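Local coordinates for GCN5-related N-acetyltransferase:Aminotransferase, class-II (Rhodopseudomonas palustris, PDB 2FIW), which probably transfers the acetyl group of acetyl coenzyme A, which it binds, to an amine substrate, as other GCN5-related N-acetyltransferases do, at residues 56-61 with 85-90. Sequence-based numbering, arbitrary orientation.
Sequences AARLSG and IDMLYV. With ACO (acetyl coenzyme *a), chain C.
R58 reaches from helix 52-60 to D86 on strand 84-90, and the two form a salt bridge. The short bond runs from R58 NE to D86 OD2, 2.7 Å; it lies near the guanidinium plane and meets the syn side of the carboxylate. R58 NH2 adds two weak bonds, 3.3 Å to D86 OD1 and 3.2 Å to D86 OD2. The two flat groups are turned 57° apart, so this is a twisted grip rather than a flat two-pronged one. R58 gets there as a straight arm, CG anti to the backbone N (chi1 180°) and the chain extended as far as NE. D86 OD2 also takes a weak bond from Q62, just past the helix.

The van der Waals part belongs to M87, a selenomethionine. Its SE packs over one face of the R58 guanidinium, offset toward the rim and 3.8 Å from R58 NE. The apolar contact is with L59, where M87 SE lies 3.6 Å from L59 CD1; the position of the M87 methyl is doubtful. D86 and M87 both face S78 of the neighbouring strand, a classic beta bulge.

The same strand holds the cofactor in the manner of the GNAT fold: L88 O accepts a bond from ACO N4P at 2.8 Å, and V90 N donates to ACO O9P at 3.0 Å. L88 N gives a weak bond to the acetyl oxygen, ACO O.

An alanine in place of R58 would probably cost the D86 carboxylate its arginine partner, leaving the weak bond from Q62 and the nearby K80, and take away the guanidinium face that lies against the selenium of M87. The chemistry thus implies a charged clasp flanked by selenium, tying the helix to the strand that hydrogen-bonds the acetyl coenzyme A.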
ATOM      1  N   ALA A  56      -2.247 -13.285  -5.255  1.00 35.92           N
ATOM      2  CA  ALA A  56      -1.104 -13.274  -6.155  1.00 35.12           C
ATOM      3  C   ALA A  56      -1.447 -12.725  -7.552  1.00 34.48           C
ATOM      4  O   ALA A  56      -0.684 -11.968  -8.111  1.00 34.28           O
ATOM      5  CB  ALA A  56      -0.489 -14.676  -6.237  1.00 35.66           C
ATOM      6  N   ALA A  57      -2.609 -13.071  -8.097  1.00 34.06           N
ATOM      7  CA  ALA A  57      -3.038 -12.539  -9.403  1.00 33.85           C
ATOM      8  C   ALA A  57      -3.205 -11.017  -9.425  1.00 33.90           C
ATOM      9  O   ALA A  57      -2.895 -10.360 -10.433  1.00 34.25           O
ATOM     10  CB  ALA A  57      -4.315 -13.232  -9.899  1.00 33.24           C
ATOM     11  N   ARG A  58      -3.707 -10.453  -8.331  1.00 33.96           N
ATOM     12  CA  ARG A  58      -3.899  -9.007  -8.238  1.00 34.34           C
ATOM     13  C   ARG A  58      -2.534  -8.304  -8.300  1.00 34.29           C
ATOM     14  O   ARG A  58      -2.379  -7.303  -8.963  1.00 34.78           O
ATOM     15  CB  ARG A  58      -4.660  -8.658  -6.948  1.00 34.68           C
ATOM     16  CG  ARG A  58      -4.938  -7.187  -6.705  1.00 35.57           C
ATOM     17  CD  ARG A  58      -5.504  -7.033  -5.307  1.00 40.90           C
ATOM     18  NE  ARG A  58      -5.810  -5.643  -4.943  1.00 45.58           N
ATOM     19  CZ  ARG A  58      -6.383  -5.275  -3.794  1.00 47.88           C
ATOM     20  NH1 ARG A  58      -6.717  -6.186  -2.883  1.00 48.53           N
ATOM     21  NH2 ARG A  58      -6.620  -3.992  -3.544  1.00 48.62           N
ATOM     22  N   LEU A  59      -1.558  -8.867  -7.606  1.00 34.57           N
ATOM     23  CA  LEU A  59      -0.195  -8.391  -7.570  1.00 34.41           C
ATOM     24  C   LEU A  59       0.526  -8.530  -8.908  1.00 34.57           C
ATOM     25  O   LEU A  59       1.110  -7.567  -9.405  1.00 35.11           O
ATOM     26  CB  LEU A  59       0.562  -9.177  -6.491  1.00 34.47           C
ATOM     27  CG  LEU A  59       0.739  -8.473  -5.133  1.00 35.23           C
ATOM     28  CD1 LEU A  59      -0.464  -7.707  -4.816  1.00 35.53           C
ATOM     29  CD2 LEU A  59       1.009  -9.445  -4.027  1.00 34.15           C
ATOM     30  N   SER A  60       0.484  -9.728  -9.486  1.00 34.27           N
ATOM     31  CA  SER A  60       1.245 -10.049 -10.691  1.00 34.48           C
ATOM     32  C   SER A  60       0.689  -9.365 -11.936  1.00 33.71           C
ATOM     33  O   SER A  60       1.404  -9.163 -12.909  1.00 33.48           O
ATOM     34  CB  SER A  60       1.326 -11.573 -10.894  1.00 34.40           C
ATOM     35  OG  SER A  60       0.083 -12.091 -11.352  1.00 35.88           O
ATOM     36  N   GLY A  61      -0.586  -8.993 -11.881  1.00 33.87           N
ATOM     37  CA  GLY A  61      -1.257  -8.354 -13.007  1.00 33.54           C
ATOM     38  C   GLY A  61      -1.275  -6.841 -12.882  1.00 33.72           C
ATOM     39  O   GLY A  61      -1.838  -6.144 -13.736  1.00 33.50           O
ATOM     40  N   ILE A  85      -3.169   3.966  -7.096  1.00 40.07           N
ATOM     41  CA  ILE A  85      -2.386   3.336  -6.046  1.00 39.52           C
ATOM     42  C   ILE A  85      -3.286   2.317  -5.382  1.00 39.20           C
ATOM     43  O   ILE A  85      -4.125   2.665  -4.558  1.00 39.52           O
ATOM     44  CB  ILE A  85      -1.844   4.344  -5.016  1.00 39.91           C
ATOM     45  CG1 ILE A  85      -0.878   5.325  -5.699  1.00 39.80           C
ATOM     46  CG2 ILE A  85      -1.190   3.612  -3.827  1.00 38.36           C
ATOM     47  CD1 ILE A  85      -0.066   6.138  -4.741  1.00 42.48           C
ATOM     48  N   ASP A  86      -3.104   1.057  -5.760  1.00 38.47           N
ATOM     49  CA  ASP A  86      -3.971  -0.022  -5.319  1.00 37.92           C
ATOM     50  C   ASP A  86      -3.602  -0.555  -3.933  1.00 37.79           C
ATOM     51  O   ASP A  86      -4.478  -0.930  -3.162  1.00 37.70           O
ATOM     52  CB  ASP A  86      -3.953  -1.155  -6.344  1.00 37.52           C
ATOM     53  CG  ASP A  86      -5.058  -2.174  -6.112  1.00 37.33           C
ATOM     54  OD1 ASP A  86      -6.232  -1.768  -5.996  1.00 37.22           O
ATOM     55  OD2 ASP A  86      -4.756  -3.382  -6.049  1.00 36.88           O
HETATM   56  N   MSE A  87      -2.308  -0.583  -3.627  1.00 37.69           N
HETATM   57  CA  MSE A  87      -1.791  -1.192  -2.409  1.00 38.89           C
HETATM   58  C   MSE A  87      -0.518  -0.518  -1.937  1.00 36.84           C
HETATM   59  O   MSE A  87       0.329  -0.129  -2.752  1.00 36.61           O
HETATM   60  CB  MSE A  87      -1.531  -2.682  -2.631  1.00 38.43           C
HETATM   61  CG  MSE A  87      -2.779  -3.452  -3.013  1.00 40.94           C
HETATM   62 SE   MSE A  87      -2.509  -5.339  -3.083  0.70 47.02          SE
HETATM   63  CE  MSE A  87      -1.457  -5.398  -4.574  1.00 45.79           C
ATOM     64  N   LEU A  88      -0.411  -0.379  -0.615  1.00 35.39           N
ATOM     65  CA  LEU A  88       0.760   0.151   0.076  1.00 34.52           C
ATOM     66  C   LEU A  88       0.788  -0.489   1.450  1.00 34.04           C
ATOM     67  O   LEU A  88      -0.080  -0.207   2.270  1.00 34.12           O
ATOM     68  CB  LEU A  88       0.656   1.666   0.253  1.00 34.10           C
ATOM     69  CG  LEU A  88       1.944   2.502   0.365  1.00 34.92           C
ATOM     70  CD1 LEU A  88       1.748   3.721   1.263  1.00 33.68           C
ATOM     71  CD2 LEU A  88       3.231   1.761   0.738  1.00 31.04           C
ATOM     72  N   TYR A  89       1.758  -1.362   1.697  1.00 33.51           N
ATOM     73  CA  TYR A  89       1.848  -2.097   2.965  1.00 33.05           C
ATOM     74  C   TYR A  89       3.307  -2.252   3.376  1.00 33.02           C
ATOM     75  O   TYR A  89       4.095  -2.907   2.694  1.00 33.38           O
ATOM     76  CB  TYR A  89       1.137  -3.469   2.879  1.00 32.59           C
ATOM     77  CG  TYR A  89      -0.328  -3.328   2.585  1.00 32.25           C
ATOM     78  CD1 TYR A  89      -1.254  -3.174   3.623  1.00 31.65           C
ATOM     79  CD2 TYR A  89      -0.797  -3.298   1.265  1.00 31.36           C
ATOM     80  CE1 TYR A  89      -2.621  -3.001   3.358  1.00 32.86           C
ATOM     81  CE2 TYR A  89      -2.160  -3.125   0.978  1.00 30.45           C
ATOM     82  CZ  TYR A  89      -3.070  -2.982   2.032  1.00 33.74           C
ATOM     83  OH  TYR A  89      -4.421  -2.802   1.774  1.00 33.96           O
ATOM     84  N   VAL A  90       3.664  -1.614   4.477  1.00 33.24           N
ATOM     85  CA  VAL A  90       4.986  -1.748   5.079  1.00 33.72           C
ATOM     86  C   VAL A  90       4.862  -2.652   6.293  1.00 34.11           C
ATOM     87  O   VAL A  90       3.902  -2.531   7.046  1.00 34.51           O
ATOM     88  CB  VAL A  90       5.547  -0.359   5.493  1.00 33.58           C
ATOM     89  CG1 VAL A  90       6.960  -0.487   6.165  1.00 33.09           C
ATOM     90  CG2 VAL A  90       5.585   0.572   4.267  1.00 33.04           C
TER
HETATM   91  N1A ACO C 200      11.893  10.114  12.300  1.00 75.65           N
HETATM   92  C2A ACO C 200      10.626  10.552  12.439  1.00 75.21           C
HETATM   93  N3A ACO C 200       9.697  10.324  11.492  1.00 75.42           N
HETATM   94  C4A ACO C 200       9.985   9.635  10.344  1.00 75.58           C
HETATM   95  C5A ACO C 200      11.265   9.150  10.129  1.00 75.66           C
HETATM   96  C6A ACO C 200      12.278   9.419  11.194  1.00 75.66           C
HETATM   97  N6A ACO C 200      13.557   8.986  11.068  1.00 75.39           N
HETATM   98  N7A ACO C 200      11.269   8.520   8.932  1.00 74.97           N
HETATM   99  C8A ACO C 200      10.017   8.609   8.421  1.00 75.13           C
HETATM  100  N9A ACO C 200       9.247   9.294   9.279  1.00 74.85           N
HETATM  101  C1B ACO C 200       7.804   9.639   9.166  1.00 73.98           C
HETATM  102  C2B ACO C 200       7.424  10.439   7.934  1.00 72.43           C
HETATM  103  O2B ACO C 200       7.666  11.833   8.132  1.00 72.08           O
HETATM  104  C3B ACO C 200       5.940  10.132   7.820  1.00 71.99           C
HETATM  105  O3B ACO C 200       5.148  11.131   8.465  1.00 74.48           O
HETATM  106  P3B ACO C 200       3.612  11.425   8.040  1.00 78.25           P
HETATM  107  O7A ACO C 200       2.760  10.294   8.605  1.00 77.57           O
HETATM  108  O8A ACO C 200       3.631  11.432   6.529  1.00 78.43           O
HETATM  109  O9A ACO C 200       3.354  12.775   8.674  1.00 77.56           O
HETATM  110  C4B ACO C 200       5.744   8.778   8.515  1.00 68.95           C
HETATM  111  O4B ACO C 200       6.972   8.471   9.178  1.00 71.09           O
HETATM  112  C5B ACO C 200       5.419   7.650   7.536  1.00 63.02           C
HETATM  113  O5B ACO C 200       6.348   7.727   6.445  1.00 54.79           O
HETATM  114  P1A ACO C 200       7.140   6.450   5.872  1.00 48.53           P
HETATM  115  O1A ACO C 200       8.149   5.975   6.898  1.00 49.51           O
HETATM  116  O2A ACO C 200       7.582   6.864   4.487  1.00 48.16           O
HETATM  117  O3A ACO C 200       5.929   5.389   5.729  1.00 45.60           O
HETATM  118  P2A ACO C 200       5.933   3.935   6.376  1.00 41.65           P
HETATM  119  O4A ACO C 200       5.783   4.089   7.864  1.00 44.71           O
HETATM  120  O5A ACO C 200       7.113   3.192   5.816  1.00 42.12           O
HETATM  121  O6A ACO C 200       4.588   3.262   5.773  1.00 43.66           O
HETATM  122  CBP ACO C 200       2.118   3.010   5.601  1.00 45.02           C
HETATM  123  CCP ACO C 200       3.339   3.946   5.597  1.00 43.57           C
HETATM  124  CDP ACO C 200       0.868   3.882   5.571  1.00 43.26           C
HETATM  125  CEP ACO C 200       2.158   2.102   4.382  1.00 45.09           C
HETATM  126  CAP ACO C 200       2.114   2.096   6.850  1.00 44.88           C
HETATM  127  OAP ACO C 200       1.872   2.842   8.055  1.00 45.36           O
HETATM  128  C9P ACO C 200       1.229   0.854   6.817  1.00 44.20           C
HETATM  129  O9P ACO C 200       1.698  -0.289   6.326  1.00 43.50           O
HETATM  130  N8P ACO C 200       0.053   0.905   7.290  1.00 43.74           N
HETATM  131  C7P ACO C 200      -0.959  -0.154   7.419  1.00 45.27           C
HETATM  132  C6P ACO C 200      -1.555  -0.619   6.090  1.00 44.80           C
HETATM  133  C5P ACO C 200      -2.226   0.545   5.425  1.00 46.14           C
HETATM  134  O5P ACO C 200      -2.931   1.316   6.064  1.00 47.39           O
HETATM  135  N4P ACO C 200      -1.994   0.684   4.129  1.00 46.34           N
HETATM  136  C3P ACO C 200      -2.511   1.747   3.291  1.00 48.95           C
HETATM  137  C2P ACO C 200      -3.892   1.322   2.821  1.00 51.29           C
HETATM  138  S1P ACO C 200      -4.211   2.368   1.450  1.00 52.22           S
HETATM  139  C   ACO C 200      -3.987   1.395   0.115  1.00 52.42           C
HETATM  140  O   ACO C 200      -3.290   0.390   0.189  1.00 51.94           O
HETATM  141  CH3 ACO C 200      -4.589   1.730  -1.015  1.00 52.75           C